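Local coordinates for protein 6-phosphogluconate dehydrogenase, NAD-binding (Mycolicibacterium smegmatis MC2 155, PDB 6SMT) that binds NADPH and, as an S-enantioselective imine reductase, probably uses it to reduce imines to chiral amines, at residues 76-81 against 104-109; 119-124 against 167-172; 69-74 against 95-100; 140-145 against 160-165. All blocks are in the same frame, centred on the assembly; numbering follows the deposited sequence. Where two conformers were deposited one is given.

Interaction 1 (76-81 against 104-109); sequences DHDAVD and PDRARR. With NDP (NADPH dihydro-nicotinamide-adenine-dinucleotide phosphate), chain L.
Arg-106 reaches from helix 104-109 across to helix 77-81, and its side chain is the hub of the contact, meeting His-77, Asp-78 and Asp-81. Its CB lies 3.8 Å from His-77 CB, where the two side chains pass in antiparallel fashion. The chain then bends at chi2 and chi3, which folds the guanidinium back over the start of the other helix. NE donates to a water that in turn donates to Asp-81 OD2 and to the carbonyl of Arg-106 itself. At the tip, NH1 and NH2 both grip one oxygen, Asp-78 OD1, with NH2 at 2.7 Å. This oxygen lies in the guanidinium plane, but the two donors meet it from the same face of the carboxylate, whose plane is turned 43° from that of the guanidinium. NH2 also makes a salt bridge to Asp-81 OD2, with a weak hydrogen bond of 3.3 Å, and Arg-109 NH1 sits 3.4 Å above one face of the guanidinium. A second water joins Asp-81 OD2 to Arg-109 NH1, while Asp-81 OD1 and His-77 ND1 both turn to Thr-110. On the cofactor side, Ala-79 CB touches the adenine at NDP C5A, 3.5 Å away. The helix segments run 5° from parallel, their axes 10.4 Å apart at closest approach, and the salt-bridge network spans two neighbouring helices of a Rossmann-type NADPH-binding domain.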
# COMPACT_ATOMS: atom_id res chain seq x y z
N ASP B 76 -13.61 19.46 -5.66
CA ASP B 76 -14.00 19.43 -4.26
C ASP B 76 -15.38 20.03 -4.07
O ASP B 76 -16.02 20.44 -5.07
CB ASP B 76 -12.96 20.14 -3.39
CG ASP B 76 -12.82 21.66 -3.67
OD1 ASP B 76 -13.61 22.26 -4.36
OD2 ASP B 76 -11.75 22.29 -3.21
N HIS B 77 -15.89 20.09 -2.83
CA HIS B 77 -17.23 20.62 -2.53
C HIS B 77 -17.24 22.15 -2.59
O HIS B 77 -18.33 22.63 -2.77
CB HIS B 77 -17.86 20.00 -1.31
CG HIS B 77 -18.48 18.68 -1.63
ND1 HIS B 77 -19.85 18.47 -1.51
CD2 HIS B 77 -17.97 17.55 -2.23
CE1 HIS B 77 -20.16 17.23 -1.94
NE2 HIS B 77 -19.01 16.63 -2.38
N ASP B 78 -16.11 22.85 -2.51
CA ASP B 78 -16.21 24.31 -2.80
C ASP B 78 -16.64 24.49 -4.26
O ASP B 78 -17.56 25.31 -4.55
CB ASP B 78 -14.92 25.05 -2.52
CG ASP B 78 -14.67 25.26 -1.02
OD1 ASP B 78 -15.61 25.28 -0.25
OD2 ASP B 78 -13.55 25.53 -0.73
N ALA B 79 -16.13 23.67 -5.18
CA ALA B 79 -16.55 23.72 -6.59
C ALA B 79 -17.95 23.21 -6.71
O ALA B 79 -18.77 23.82 -7.43
CB ALA B 79 -15.59 22.94 -7.41
N VAL B 80 -18.33 22.07 -6.10
CA VAL B 80 -19.72 21.60 -6.17
C VAL B 80 -20.69 22.71 -5.77
O VAL B 80 -21.67 22.90 -6.47
CB VAL B 80 -19.95 20.36 -5.28
CG1 VAL B 80 -21.40 19.94 -5.20
CG2 VAL B 80 -19.12 19.20 -5.78
N ASP B 81 -20.41 23.32 -4.62
CA ASP B 81 -21.38 24.26 -4.04
C ASP B 81 -21.42 25.54 -4.91
O ASP B 81 -22.54 26.09 -5.06
CB ASP B 81 -21.01 24.55 -2.61
CG ASP B 81 -21.22 23.32 -1.70
OD1 ASP B 81 -21.88 22.31 -2.14
OD2 ASP B 81 -20.81 23.40 -0.50
N PRO B 104 -16.95 14.31 5.18
CA PRO B 104 -18.32 14.04 5.53
C PRO B 104 -19.16 15.29 5.80
O PRO B 104 -20.29 15.37 5.38
CB PRO B 104 -18.18 13.11 6.75
CG PRO B 104 -16.86 12.43 6.50
CD PRO B 104 -15.97 13.43 5.85
N ASP B 105 -18.56 16.26 6.53
CA ASP B 105 -19.39 17.44 6.81
C ASP B 105 -19.64 18.22 5.52
O ASP B 105 -20.71 18.86 5.48
CB ASP B 105 -18.72 18.33 7.85
CG ASP B 105 -19.02 17.87 9.27
OD1 ASP B 105 -19.96 17.03 9.54
OD2 ASP B 105 -18.35 18.38 10.16
N ARG B 106 -18.76 18.23 4.51
CA ARG B 106 -19.04 18.92 3.24
C ARG B 106 -20.16 18.16 2.50
O ARG B 106 -20.95 18.78 1.83
CB ARG B 106 -17.81 19.11 2.40
CG ARG B 106 -16.84 20.10 3.04
CD ARG B 106 -17.39 21.46 3.43
NE ARG B 106 -17.84 22.14 2.25
CZ ARG B 106 -17.16 23.04 1.55
NH1 ARG B 106 -15.97 23.38 1.97
NH2 ARG B 106 -17.61 23.51 0.39
N ALA B 107 -20.21 16.86 2.55
CA ALA B 107 -21.29 16.11 1.89
C ALA B 107 -22.64 16.47 2.53
O ALA B 107 -23.61 16.68 1.82
CB ALA B 107 -21.00 14.67 2.00
N ARG B 108 -22.67 16.57 3.85
CA ARG B 108 -23.93 16.95 4.57
C ARG B 108 -24.31 18.39 4.25
O ARG B 108 -25.48 18.66 4.07
CB ARG B 108 -23.70 16.74 6.07
CG ARG B 108 -23.49 15.31 6.54
CD ARG B 108 -23.09 15.20 8.04
NE ARG B 108 -22.69 13.86 8.37
CZ ARG B 108 -21.55 13.49 8.75
NH1 ARG B 108 -20.62 14.39 9.14
NH2 ARG B 108 -21.37 12.20 8.93
N ARG B 109 -23.36 19.27 4.11
CA ARG B 109 -23.64 20.67 3.77
C ARG B 109 -24.25 20.72 2.40
O ARG B 109 -25.25 21.46 2.18
CB ARG B 109 -22.36 21.48 3.82
CG ARG B 109 -22.58 22.98 3.67
CD ARG B 109 -21.35 23.77 3.37
NE ARG B 109 -20.35 23.70 4.39
CZ ARG B 109 -19.26 24.44 4.35
NH1 ARG B 109 -19.05 25.29 3.35
NH2 ARG B 109 -18.35 24.33 5.30
PA NDP L . -10.19 17.14 -10.76
O1A NDP L . -10.33 16.64 -9.36
O2A NDP L . -8.86 17.62 -11.26
O5B NDP L . -11.30 18.26 -11.00
C5B NDP L . -11.32 18.88 -12.29
C4B NDP L . -12.74 19.31 -12.59
O4B NDP L . -13.21 20.25 -11.58
C3B NDP L . -12.84 20.06 -13.93
O3B NDP L . -14.10 19.83 -14.54
C2B NDP L . -12.72 21.50 -13.47
O2B NDP L . -13.24 22.51 -14.32
C1B NDP L . -13.62 21.43 -12.26
N9A NDP L . -13.49 22.55 -11.34
C8A NDP L . -12.43 22.87 -10.52
N7A NDP L . -12.65 23.95 -9.80
C5A NDP L . -13.92 24.37 -10.16
C6A NDP L . -14.72 25.49 -9.80
N6A NDP L . -14.39 26.37 -8.86
N1A NDP L . -15.93 25.60 -10.40
C2A NDP L . -16.31 24.70 -11.31
N3A NDP L . -15.63 23.63 -11.75
C4A NDP L . -14.44 23.54 -11.15
O3 NDP L . -10.68 16.08 -11.86
PN NDP L . -10.99 14.56 -11.99
O1N NDP L . -11.86 14.39 -13.15
O2N NDP L . -9.71 13.80 -11.95
O5D NDP L . -11.75 14.16 -10.63
C5D NDP L . -13.05 14.66 -10.34
C4D NDP L . -13.43 14.13 -8.98
O4D NDP L . -13.50 12.68 -9.08
C3D NDP L . -12.47 14.46 -7.83
O3D NDP L . -13.14 14.81 -6.63
C2D NDP L . -11.71 13.15 -7.65
O2D NDP L . -11.19 12.92 -6.34
C1D NDP L . -12.72 12.10 -8.03
N1N NDP L . -12.13 10.85 -8.54
C2N NDP L . -11.25 10.89 -9.59
C3N NDP L . -10.62 9.77 -10.03
C7N NDP L . -9.66 9.79 -11.15
O7N NDP L . -9.11 8.69 -11.42
N7N NDP L . -9.41 10.88 -11.85
C4N NDP L . -10.85 8.50 -9.37
C5N NDP L . -11.83 8.51 -8.31
C6N NDP L . -12.45 9.61 -7.96
P2B NDP L . -12.29 23.01 -15.54
O1X NDP L . -12.99 24.31 -16.02
O2X NDP L . -10.92 23.31 -14.94
O3X NDP L . -12.19 21.96 -16.58
O HOH W 1 -20.20 21.40 0.98
O HOH W 2 -20.48 25.67 0.75

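Interaction 2 (119-124 against 167-172); sequences GRYLDG and EDHGRA
His-169 NE2 donates to Tyr-121 O at 2.8 Å, and the tight part of the contact is built round this bond. The oxygen lies in the imidazole plane, yet the donor stands 39° out of the carbonyl plane, and the N-H...O angle is a bent 141°. Beside it, His-169 CD2 meets the edge of the phenol at Tyr-121 CD2, 3.7 Å away; the ring planes are inclined at 44°. Tyr-121 OH donates to Asp-123 OD1 at 2.6 Å, using the anti lone pair of that oxygen. The contact is looser toward Ala-172. Asp-123 CB still approaches His-169 O at 3.3 Å, but a water spans the distance between Asp-123 OD2 and that carbonyl, donating to both. Ala-172 CB comes no nearer than 4.0 Å to Asp-123 O. Asp-168 OD1 accepts from Gly-170 N, a capping bond in the type I turn that leads to the helix, and its carboxylate also pairs with Arg-108. Helix 104-116 packs on both Tyr-121 and His-169, so strand 120-126, that helix and the entry to helix 171-199 meet here.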
# COMPACT_ATOMS: atom_id res chain seq x y z
N GLY B 119 -34.51 20.09 -4.29
CA GLY B 119 -33.92 18.87 -4.89
C GLY B 119 -33.75 17.77 -3.85
O GLY B 119 -33.96 17.98 -2.62
N ARG B 120 -33.32 16.61 -4.33
CA ARG B 120 -33.00 15.36 -3.57
C ARG B 120 -31.49 15.19 -3.74
O ARG B 120 -30.97 15.67 -4.79
CB ARG B 120 -33.91 14.28 -4.17
CG ARG B 120 -35.38 14.43 -3.73
CD ARG B 120 -36.27 13.27 -4.10
NE ARG B 120 -36.28 13.09 -5.52
CZ ARG B 120 -36.69 11.99 -6.14
NH1 ARG B 120 -37.09 10.96 -5.43
NH2 ARG B 120 -36.70 11.94 -7.46
N TYR B 121 -30.81 14.63 -2.75
CA TYR B 121 -29.34 14.48 -2.87
C TYR B 121 -28.92 13.10 -2.44
O TYR B 121 -29.34 12.62 -1.39
CB TYR B 121 -28.63 15.52 -1.98
CG TYR B 121 -27.13 15.52 -2.12
CD1 TYR B 121 -26.52 16.04 -3.23
CD2 TYR B 121 -26.34 15.03 -1.13
CE1 TYR B 121 -25.15 16.08 -3.33
CE2 TYR B 121 -24.96 15.08 -1.20
CZ TYR B 121 -24.35 15.55 -2.34
OH TYR B 121 -22.98 15.61 -2.46
N LEU B 122 -28.01 12.51 -3.21
CA LEU B 122 -27.18 11.39 -2.72
C LEU B 122 -25.75 11.88 -2.74
O LEU B 122 -25.36 12.60 -3.67
CB LEU B 122 -27.27 10.11 -3.55
CG LEU B 122 -28.63 9.50 -3.59
CD1 LEU B 122 -28.65 8.38 -4.64
CD2 LEU B 122 -29.01 8.95 -2.23
N ASP B 123 -24.90 11.44 -1.82
CA ASP B 123 -23.46 11.66 -1.92
C ASP B 123 -22.82 10.37 -2.38
O ASP B 123 -23.25 9.27 -1.97
CB ASP B 123 -22.85 12.05 -0.56
CG ASP B 123 -21.47 12.69 -0.81
OD1 ASP B 123 -21.42 13.71 -1.56
OD2 ASP B 123 -20.41 12.10 -0.35
N GLY B 124 -21.83 10.45 -3.26
CA GLY B 124 -21.14 9.26 -3.73
C GLY B 124 -19.64 9.46 -3.79
O GLY B 124 -19.16 10.58 -3.74
N GLU B 167 -27.88 5.90 5.50
CA GLU B 167 -28.76 7.02 5.32
C GLU B 167 -28.05 8.34 5.59
O GLU B 167 -28.45 9.38 5.02
CB GLU B 167 -29.95 6.93 6.31
CG GLU B 167 -30.94 5.81 5.98
CD GLU B 167 -31.91 6.24 4.90
OE1 GLU B 167 -32.28 7.44 4.89
OE2 GLU B 167 -32.37 5.38 4.12
N ASP B 168 -27.04 8.34 6.44
CA ASP B 168 -26.35 9.61 6.73
C ASP B 168 -25.61 10.10 5.48
O ASP B 168 -24.73 9.37 4.99
CB ASP B 168 -25.37 9.41 7.88
CG ASP B 168 -24.29 10.45 8.11
OD1 ASP B 168 -24.37 11.56 7.63
OD2 ASP B 168 -23.22 10.09 8.74
N HIS B 169 -25.91 11.29 4.99
CA HIS B 169 -25.37 11.79 3.74
C HIS B 169 -23.84 11.90 3.81
O HIS B 169 -23.27 11.98 2.73
CB HIS B 169 -25.94 13.14 3.37
CG HIS B 169 -27.30 13.11 2.75
ND1 HIS B 169 -28.42 13.56 3.41
CD2 HIS B 169 -27.65 12.80 1.49
CE1 HIS B 169 -29.43 13.47 2.51
NE2 HIS B 169 -28.98 13.00 1.37
N GLY B 170 -23.22 11.89 5.00
CA GLY B 170 -21.78 11.94 5.12
C GLY B 170 -21.10 10.61 5.05
O GLY B 170 -19.88 10.59 5.15
N ARG B 171 -21.82 9.51 5.02
CA ARG B 171 -21.15 8.22 5.32
C ARG B 171 -20.32 7.73 4.14
O ARG B 171 -19.30 7.06 4.43
CB ARG B 171 -22.16 7.22 5.83
CG ARG B 171 -21.54 6.03 6.57
CD ARG B 171 -22.55 5.18 7.33
NE ARG B 171 -21.84 4.40 8.31
CZ ARG B 171 -21.56 3.12 8.20
NH1 ARG B 171 -21.96 2.39 7.18
NH2 ARG B 171 -20.83 2.55 9.15
N ALA B 172 -20.68 7.98 2.88
CA ALA B 172 -19.79 7.56 1.79
C ALA B 172 -18.47 8.30 1.87
O ALA B 172 -17.41 7.73 1.64
CB ALA B 172 -20.51 7.74 0.48
O HOH W 3 -21.07 10.79 1.89

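Interaction 3 (69-74 against 95-100); sequences LALVNV and TVIGLS. With NDP (NADPH dihydro-nicotinamide-adenine-dinucleotide phosphate), chain L.
Strands 69-72 and 95-98 run parallel, 20° apart in direction with axes 4.7 Å from each other, and four bridges from Leu-69/Thr-95 to Val-72/Gly-98 fix the register. Four backbone bonds join them, from Ala-70 N to Thr-95 O at one end to Leu-99 N to Val-72 O at the other. On the face carrying Leu-69, Leu-71 and Ile-97, Leu-69 CD1 touches Ile-97 CD1 at 3.7 Å. Leu-71 lies alongside Ile-97, pointing the same way, and its CB also meets Leu-99 CD1. On the reverse face Val-72 CG2 crosses to Val-96 CG1, 4.0 Å off. Past the strand ends, side chains take over the hydrogen bonding. Ser-100 OG donates to Val-72 O at 2.9 Å, from the face of that carbonyl plane opposite to the one approached by Leu-99 N. The same hydroxyl accepts an almost straight bond from Val-74 N, 2.8 Å long with an N-H...O angle of 176°. Asn-73 extends with CG anti to its N (chi1 -176°), which carries the amide toward the cofactor. Its ND2 donates to Leu-99 O at 2.8 Å, and more weakly to the ribose oxygen NDP O4D at 3.0 Å. Val-74 CB packs against the other ribose, 3.3 Å from NDP O4B. Because Asn-73 ND2 serves a backbone carbonyl and the cofactor together, and Ser-100 OG bridges the ends of the two strands, the hydrogen bonds that fix these C-terminal ends probably also position the groups that meet the cofactor, as in Rossmann folds.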
# COMPACT_ATOMS: atom_id res chain seq x y z
N LEU B 69 -31.59 13.49 -13.32
CA LEU B 69 -30.44 13.11 -12.45
C LEU B 69 -29.25 13.89 -12.88
O LEU B 69 -28.94 13.87 -14.07
CB LEU B 69 -30.20 11.61 -12.61
CG LEU B 69 -29.04 11.03 -11.83
CD1 LEU B 69 -29.31 11.14 -10.34
CD2 LEU B 69 -28.81 9.57 -12.17
N ALA B 70 -28.57 14.54 -11.96
CA ALA B 70 -27.38 15.34 -12.20
C ALA B 70 -26.20 14.79 -11.36
O ALA B 70 -26.41 14.62 -10.16
CB ALA B 70 -27.53 16.79 -11.93
N LEU B 71 -25.09 14.46 -12.01
CA LEU B 71 -23.87 14.02 -11.32
C LEU B 71 -22.90 15.17 -11.29
O LEU B 71 -22.64 15.76 -12.39
CB LEU B 71 -23.24 12.83 -12.04
CG LEU B 71 -24.19 11.71 -12.38
CD1 LEU B 71 -23.42 10.56 -13.05
CD2 LEU B 71 -24.96 11.20 -11.20
N VAL B 72 -22.33 15.54 -10.15
CA VAL B 72 -21.37 16.64 -10.04
C VAL B 72 -19.98 16.10 -9.70
O VAL B 72 -19.79 15.56 -8.62
CB VAL B 72 -21.82 17.72 -9.06
CG1 VAL B 72 -20.91 18.89 -9.19
CG2 VAL B 72 -23.31 18.10 -9.23
N ASN B 73 -19.08 16.12 -10.67
CA ASN B 73 -17.78 15.43 -10.59
C ASN B 73 -16.67 16.44 -10.80
O ASN B 73 -16.21 16.59 -11.95
CB ASN B 73 -17.75 14.26 -11.55
CG ASN B 73 -16.48 13.44 -11.47
OD1 ASN B 73 -15.70 13.43 -12.43
ND2 ASN B 73 -16.24 12.81 -10.31
N VAL B 74 -16.29 17.15 -9.75
CA VAL B 74 -15.30 18.23 -9.80
C VAL B 74 -14.33 18.06 -8.64
O VAL B 74 -14.47 17.14 -7.84
CB VAL B 74 -16.00 19.59 -9.85
CG1 VAL B 74 -16.75 19.80 -11.15
CG2 VAL B 74 -16.89 19.79 -8.66
N THR B 95 -32.88 15.04 -8.84
CA THR B 95 -31.89 14.40 -7.95
C THR B 95 -30.51 14.84 -8.34
O THR B 95 -30.15 14.79 -9.52
CB THR B 95 -31.96 12.87 -8.07
OG1 THR B 95 -33.28 12.50 -7.64
CG2 THR B 95 -30.94 12.19 -7.15
N VAL B 96 -29.70 15.26 -7.37
CA VAL B 96 -28.29 15.64 -7.61
C VAL B 96 -27.47 14.61 -6.84
O VAL B 96 -27.79 14.28 -5.68
CB VAL B 96 -28.00 17.03 -7.02
CG1 VAL B 96 -26.52 17.33 -7.05
CG2 VAL B 96 -28.81 18.08 -7.78
N ILE B 97 -26.43 14.06 -7.48
CA ILE B 97 -25.48 13.17 -6.79
C ILE B 97 -24.13 13.84 -6.84
O ILE B 97 -23.55 14.06 -7.92
CB ILE B 97 -25.45 11.77 -7.41
CG1 ILE B 97 -26.85 11.17 -7.38
CG2 ILE B 97 -24.43 10.91 -6.69
CD1 ILE B 97 -26.92 9.73 -7.91
N GLY B 98 -23.55 14.09 -5.68
CA GLY B 98 -22.21 14.61 -5.57
C GLY B 98 -21.25 13.46 -5.76
O GLY B 98 -21.41 12.45 -5.08
N LEU B 99 -20.31 13.59 -6.65
CA LEU B 99 -19.25 12.58 -6.88
C LEU B 99 -17.93 13.31 -6.82
O LEU B 99 -17.03 13.07 -7.66
CB LEU B 99 -19.47 11.85 -8.23
CG LEU B 99 -20.70 11.02 -8.29
CD1 LEU B 99 -20.85 10.48 -9.73
CD2 LEU B 99 -20.72 9.88 -7.31
N SER B 100 -17.70 14.16 -5.87
CA SER B 100 -16.51 15.01 -5.74
C SER B 100 -15.91 14.79 -4.37
O SER B 100 -16.61 15.01 -3.35
CB SER B 100 -16.89 16.49 -5.95
OG SER B 100 -17.52 16.65 -7.25
PA NDP L . -10.19 17.14 -10.76
O1A NDP L . -10.33 16.64 -9.36
O2A NDP L . -8.86 17.62 -11.26
O5B NDP L . -11.30 18.26 -11.00
C5B NDP L . -11.32 18.88 -12.29
C4B NDP L . -12.74 19.31 -12.59
O4B NDP L . -13.21 20.25 -11.58
C3B NDP L . -12.84 20.06 -13.93
O3B NDP L . -14.10 19.83 -14.54
C2B NDP L . -12.72 21.50 -13.47
O2B NDP L . -13.24 22.51 -14.32
C1B NDP L . -13.62 21.43 -12.26
N9A NDP L . -13.49 22.55 -11.34
C8A NDP L . -12.43 22.87 -10.52
N7A NDP L . -12.65 23.95 -9.80
C5A NDP L . -13.92 24.37 -10.16
C6A NDP L . -14.72 25.49 -9.80
N6A NDP L . -14.39 26.37 -8.86
N1A NDP L . -15.93 25.60 -10.40
C2A NDP L . -16.31 24.70 -11.31
N3A NDP L . -15.63 23.63 -11.75
C4A NDP L . -14.44 23.54 -11.15
O3 NDP L . -10.68 16.08 -11.86
PN NDP L . -10.99 14.56 -11.99
O1N NDP L . -11.86 14.39 -13.15
O2N NDP L . -9.71 13.80 -11.95
O5D NDP L . -11.75 14.16 -10.63
C5D NDP L . -13.05 14.66 -10.34
C4D NDP L . -13.43 14.13 -8.98
O4D NDP L . -13.50 12.68 -9.08
C3D NDP L . -12.47 14.46 -7.83
O3D NDP L . -13.14 14.81 -6.63
C2D NDP L . -11.71 13.15 -7.65
O2D NDP L . -11.19 12.92 -6.34
C1D NDP L . -12.72 12.10 -8.03
N1N NDP L . -12.13 10.85 -8.54
C2N NDP L . -11.25 10.89 -9.59
C3N NDP L . -10.62 9.77 -10.03
C7N NDP L . -9.66 9.79 -11.15
O7N NDP L . -9.11 8.69 -11.42
N7N NDP L . -9.41 10.88 -11.85
C4N NDP L . -10.85 8.50 -9.37
C5N NDP L . -11.83 8.51 -8.31
C6N NDP L . -12.45 9.61 -7.96
P2B NDP L . -12.29 23.01 -15.54
O1X NDP L . -12.99 24.31 -16.02
O2X NDP L . -10.92 23.31 -14.94
O3X NDP L . -12.19 21.96 -16.58

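Interaction 4 (140-145 against 160-165); sequences ILFAGP and GQLTWV
Phe-142 O receives Val-165 N in a nearly straight bond of 2.8 Å, while Val-165 CG2 touches the same oxygen at 3.4 Å and Trp-164 CA adds a C-H...O contact. Equally short is the bond from Phe-142 N to Thr-163 O, which lies in the carbonyl plane but is more bent at hydrogen. With Ile-140 N to Gln-161 O and Thr-163 N to Ile-140 O, these make the ladder of a parallel pair whose strand directions differ by 27°. On the face bearing Phe-142, the edge of its ring at CE1 meets Leu-162 CD2 at 3.8 Å, the two side chains crossing. On the other face Leu-141 and Thr-163 run alongside each other, Leu-141 CD2 being 3.8 Å from Thr-163 CB; His-210 of the second subunit packs on both. Trp-164 closes the far end. Its chi1 of 176° swings the indole out along the partner segment past Ala-143, and NE1 donates to Gly-144 O at 2.9 Å. That oxygen is in the indole plane, although the donor stands 35° above the carbonyl plane, so the bond fixes the indole edge against the Gly-144 carbonyl, in the loop before helix 146-156. Phe-149, from the intervening helix, meets the rings of both Phe-142 and Trp-164. Strand 139-143, helix 146-156 and strand 161-164 thus form a beta-alpha-beta unit, and its last strand is the outermost of the sheet within this chain.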
# COMPACT_ATOMS: atom_id res chain seq x y z
N ILE B 140 -18.38 2.33 -6.72
CA ILE B 140 -18.88 3.65 -6.30
C ILE B 140 -19.71 3.40 -5.05
O ILE B 140 -20.60 2.52 -5.01
CB ILE B 140 -19.65 4.38 -7.41
CG1 ILE B 140 -18.87 4.40 -8.72
CG2 ILE B 140 -19.95 5.79 -6.90
CD1 ILE B 140 -19.63 5.04 -9.85
N LEU B 141 -19.44 4.18 -4.01
CA LEU B 141 -20.17 4.12 -2.73
C LEU B 141 -21.18 5.26 -2.69
O LEU B 141 -20.88 6.39 -3.18
CB LEU B 141 -19.21 4.28 -1.54
CG LEU B 141 -17.98 3.45 -1.61
CD1 LEU B 141 -17.17 3.66 -0.34
CD2 LEU B 141 -18.30 2.01 -1.75
N PHE B 142 -22.32 5.06 -2.03
CA PHE B 142 -23.37 6.08 -1.99
C PHE B 142 -23.94 6.13 -0.60
O PHE B 142 -24.03 5.15 0.11
CB PHE B 142 -24.54 5.75 -2.94
CG PHE B 142 -24.15 5.74 -4.40
CD1 PHE B 142 -23.60 4.60 -4.95
CD2 PHE B 142 -24.32 6.84 -5.20
CE1 PHE B 142 -23.17 4.58 -6.25
CE2 PHE B 142 -23.93 6.80 -6.54
CZ PHE B 142 -23.38 5.66 -7.05
N ALA B 143 -24.41 7.33 -0.25
CA ALA B 143 -25.07 7.59 1.05
C ALA B 143 -26.21 8.60 0.87
O ALA B 143 -26.14 9.51 0.04
CB ALA B 143 -24.09 8.08 2.09
N GLY B 144 -27.25 8.42 1.68
CA GLY B 144 -28.46 9.23 1.62
C GLY B 144 -29.68 8.33 1.61
O GLY B 144 -29.56 7.14 1.91
N PRO B 145 -30.85 8.88 1.30
CA PRO B 145 -32.05 8.04 1.45
C PRO B 145 -32.01 6.78 0.61
O PRO B 145 -31.77 6.85 -0.57
CB PRO B 145 -33.12 9.01 0.96
CG PRO B 145 -32.59 10.35 1.32
CD PRO B 145 -31.10 10.28 1.04
N GLY B 160 -20.62 0.96 -12.77
CA GLY B 160 -19.77 0.10 -11.93
C GLY B 160 -20.56 -0.64 -10.87
O GLY B 160 -21.79 -0.61 -10.88
N GLN B 161 -19.89 -1.36 -10.02
CA GLN B 161 -20.49 -1.98 -8.85
C GLN B 161 -20.79 -0.91 -7.81
O GLN B 161 -19.96 0.01 -7.63
CB GLN B 161 -19.58 -3.03 -8.21
CG GLN B 161 -19.24 -4.11 -9.22
CD GLN B 161 -18.80 -5.42 -8.62
OE1 GLN B 161 -19.52 -5.98 -7.78
NE2 GLN B 161 -17.70 -5.92 -9.14
N LEU B 162 -22.02 -0.91 -7.33
CA LEU B 162 -22.51 0.13 -6.41
C LEU B 162 -22.69 -0.41 -5.02
O LEU B 162 -23.10 -1.59 -4.80
CB LEU B 162 -23.83 0.66 -6.94
CG LEU B 162 -23.95 0.96 -8.42
CD1 LEU B 162 -25.37 1.44 -8.65
CD2 LEU B 162 -22.92 1.94 -8.91
N THR B 163 -22.37 0.40 -4.01
CA THR B 163 -22.63 0.03 -2.61
C THR B 163 -23.29 1.19 -1.91
O THR B 163 -22.67 2.27 -1.90
CB THR B 163 -21.36 -0.32 -1.80
OG1 THR B 163 -20.64 -1.34 -2.50
CG2 THR B 163 -21.71 -0.84 -0.42
N TRP B 164 -24.49 0.98 -1.36
CA TRP B 164 -25.14 1.96 -0.49
C TRP B 164 -24.69 1.70 0.92
O TRP B 164 -24.87 0.57 1.45
CB TRP B 164 -26.65 1.94 -0.71
CG TRP B 164 -27.39 2.86 0.22
CD1 TRP B 164 -27.62 4.17 -0.04
CD2 TRP B 164 -28.03 2.54 1.45
NE1 TRP B 164 -28.37 4.71 0.96
CE2 TRP B 164 -28.65 3.72 1.89
CE3 TRP B 164 -28.12 1.37 2.20
CZ2 TRP B 164 -29.40 3.77 3.07
CZ3 TRP B 164 -28.80 1.44 3.41
CH2 TRP B 164 -29.39 2.64 3.84
N VAL B 165 -24.12 2.73 1.58
CA VAL B 165 -23.50 2.53 2.92
C VAL B 165 -24.33 3.12 4.03
O VAL B 165 -23.91 3.01 5.20
CB VAL B 165 -22.03 3.03 2.94
CG1 VAL B 165 -21.22 2.28 1.93
CG2 VAL B 165 -21.92 4.53 2.72

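Interactions 2, 3 and 4 meet through one sheet: strand 120-126 lies between the strand pairs of interactions 3 and 4. Gly-124 N is 2.7 Å from Gly-98 O on one side, and Asp-123 O is 2.8 Å from Ala-143 N on the other. Interaction 1 packs its helices beside interaction 3, with Val-80 CG2 3.3 Å from Ser-100 OG, and is tied to interaction 2 by the salt bridge of Arg-108 NH2 and Asp-168 OD2 at 2.8 Å. Interactions 1 and 3 both touch NADPH, the first at the adenine, the second at the riboses. Interaction 4 stands farther off, Ile-140 being about 8 Å from the cofactor between nearest side-chain and ligand atoms.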